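Local coordinates for protein epsin-3 (Saccharomyces cerevisiae, PDB 3ONK) that binds phosphoinositide-rich membranes through its ENTH domain and helps recruit clathrin to the Golgi network and endosomes to form coated vesicles, at residues L31-Q34 / I35-T39. Sequence-based numbering, arbitrary orientation.
Sequences LMDQ and ISQGT
I35 meets L31 one helical turn back. Its N-H bonds to L31 O at 3.1 Å. CG1 lies beside the backbone N (chi1 -70°), which sets the ethyl arm over L31 O. CD1 then reaches L31 CG at 4.2 Å. Both side chains also pack on helix 11-19, and I35 touches I48 of helix 42-57 as well.

S36 N bonds to M32 O at 2.8 Å. S36 CB rests 3.3 Å from D33 O. This buried serine and M32 belong to the face of the turn that packs on helix 64-80, where M32 lies on L73 and Y76, S36 lies on L77 and H80, and Y76 OH makes a weak hydrogen bond with D33 OD1. These i to i+4 bonds build helix 29-38 of the ENTH domain, an all-alpha superhelical fold.

Q37 continues the series, with its N 2.9 Å from D33 O. Its chain bends at chi2 (-59°) and folds the amide back towards D33. CG passes close to D33 O. The amide and the D33 carboxylate are turned 80° apart, and Q37 OE1 and D33 OD1, both acceptors, stand 3.6 Å apart without a bond.

G38 N makes a weak bond to Q34 O at 3.4 Å. T39 turns its hydroxyl back, and OG1 bonds to S36 O at 2.5 Å, in the carbonyl plane. The same oxygen also accepts T39 N. T39 OG1 is also hydrogen-bonded to S82 N, and T39 O to R45 NE.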
ATOM      1  N   LEU A  31      12.168  -2.283  -5.696  1.00 18.85           N
ATOM      2  CA  LEU A  31      11.042  -3.130  -6.055  1.00 18.06           C
ATOM      3  C   LEU A  31       9.761  -2.308  -6.074  1.00 20.19           C
ATOM      4  O   LEU A  31       8.894  -2.488  -6.946  1.00 18.45           O
ATOM      5  CB  LEU A  31      10.899  -4.285  -5.064  1.00 22.21           C
ATOM      6  CG  LEU A  31       9.704  -5.220  -5.280  1.00 23.04           C
ATOM      7  CD1 LEU A  31       9.822  -5.956  -6.602  1.00 20.34           C
ATOM      8  CD2 LEU A  31       9.600  -6.195  -4.116  1.00 19.63           C
ATOM      9  N   MET A  32       9.645  -1.406  -5.107  1.00 17.74           N
ATOM     10  CA  MET A  32       8.503  -0.501  -5.060  1.00 20.45           C
ATOM     11  C   MET A  32       8.475   0.409  -6.305  1.00 17.90           C
ATOM     12  O   MET A  32       7.429   0.588  -6.939  1.00 17.77           O
ATOM     13  CB  MET A  32       8.528   0.321  -3.773  1.00 20.97           C
ATOM     14  CG  MET A  32       8.224  -0.465  -2.512  1.00 15.31           C
ATOM     15  SD  MET A  32       7.827   0.628  -1.140  1.00 19.59           S
ATOM     16  CE  MET A  32       9.404   1.466  -0.902  1.00 35.20           C
ATOM     17  N   ASP A  33       9.629   0.964  -6.664  1.00 18.16           N
ATOM     18  CA  ASP A  33       9.735   1.771  -7.884  1.00 21.86           C
ATOM     19  C   ASP A  33       9.339   0.978  -9.136  1.00 20.89           C
ATOM     20  O   ASP A  33       8.634   1.491 -10.006  1.00 21.35           O
ATOM     21  CB  ASP A  33      11.146   2.343  -8.039  1.00 20.74           C
ATOM     22  CG  ASP A  33      11.152   3.720  -8.705  1.00 23.65           C
ATOM     23  OD1 ASP A  33      10.094   4.377  -8.745  1.00 31.26           O
ATOM     24  OD2 ASP A  33      12.221   4.149  -9.179  1.00 36.33           O
ATOM     25  N   GLN A  34       9.780  -0.275  -9.224  1.00 17.63           N
ATOM     26  CA  GLN A  34       9.399  -1.130 -10.359  1.00 16.93           C
ATOM     27  C   GLN A  34       7.884  -1.227 -10.448  1.00 21.47           C
ATOM     28  O   GLN A  34       7.297  -1.140 -11.530  1.00 23.00           O
ATOM     29  CB  GLN A  34      10.029  -2.527 -10.238  1.00 16.66           C
ATOM     30  CG  GLN A  34      11.532  -2.565 -10.587  1.00 20.68           C
ATOM     31  CD  GLN A  34      12.182  -3.917 -10.292  1.00 25.19           C
ATOM     32  OE1 GLN A  34      11.857  -4.562  -9.300  1.00 20.67           O
ATOM     33  NE2 GLN A  34      13.117  -4.334 -11.143  1.00 23.73           N
ATOM     34  N   ILE A  35       7.242  -1.397  -9.296  1.00 17.86           N
ATOM     35  CA  ILE A  35       5.798  -1.506  -9.259  1.00 19.27           C
ATOM     36  C   ILE A  35       5.143  -0.169  -9.627  1.00 18.45           C
ATOM     37  O   ILE A  35       4.134  -0.118 -10.338  1.00 19.07           O
ATOM     38  CB  ILE A  35       5.333  -2.014  -7.883  1.00 17.55           C
ATOM     39  CG1 ILE A  35       5.730  -3.492  -7.713  1.00 17.11           C
ATOM     40  CG2 ILE A  35       3.852  -1.851  -7.753  1.00 17.27           C
ATOM     41  CD1 ILE A  35       5.818  -3.943  -6.260  1.00 16.86           C
ATOM     42  N   SER A  36       5.732   0.915  -9.137  1.00 18.25           N
ATOM     43  CA  SER A  36       5.292   2.244  -9.500  1.00 17.89           C
ATOM     44  C   SER A  36       5.278   2.412 -11.019  1.00 21.72           C
ATOM     45  O   SER A  36       4.333   2.966 -11.573  1.00 25.55           O
ATOM     46  CB  SER A  36       6.183   3.301  -8.829  1.00 15.63           C
ATOM     47  OG  SER A  36       5.744   4.598  -9.154  1.00 20.93           O
ATOM     48  N   GLN A  37       6.320   1.927 -11.690  1.00 19.87           N
ATOM     49  CA  GLN A  37       6.371   1.986 -13.152  1.00 20.71           C
ATOM     50  C   GLN A  37       5.151   1.308 -13.781  1.00 21.16           C
ATOM     51  O   GLN A  37       4.640   1.771 -14.800  1.00 24.42           O
ATOM     52  CB  GLN A  37       7.653   1.348 -13.711  1.00 22.16           C
ATOM     53  CG  GLN A  37       8.948   1.842 -13.095  1.00 21.48           C
ATOM     54  CD  GLN A  37       9.147   3.329 -13.246  1.00 26.73           C
ATOM     55  OE1 GLN A  37       9.238   4.057 -12.256  1.00 30.68           O
ATOM     56  NE2 GLN A  37       9.224   3.794 -14.488  1.00 27.32           N
ATOM     57  N   GLY A  38       4.694   0.216 -13.174  1.00 19.27           N
ATOM     58  CA  GLY A  38       3.560  -0.522 -13.684  1.00 17.23           C
ATOM     59  C   GLY A  38       2.234   0.224 -13.582  1.00 20.86           C
ATOM     60  O   GLY A  38       1.287  -0.124 -14.284  1.00 19.13           O
ATOM     61  N   THR A  39       2.167   1.240 -12.714  1.00 20.39           N
ATOM     62  CA  THR A  39       0.981   2.095 -12.597  1.00 21.94           C
ATOM     63  C   THR A  39       0.797   3.023 -13.783  1.00 19.07           C
ATOM     64  O   THR A  39      -0.230   3.684 -13.893  1.00 21.94           O
ATOM     65  CB  THR A  39       0.994   2.986 -11.317  1.00 24.95           C
ATOM     66  OG1 THR A  39       2.008   3.992 -11.433  1.00 17.86           O
ATOM     67  CG2 THR A  39       1.216   2.158 -10.052  1.00 20.02           C
TER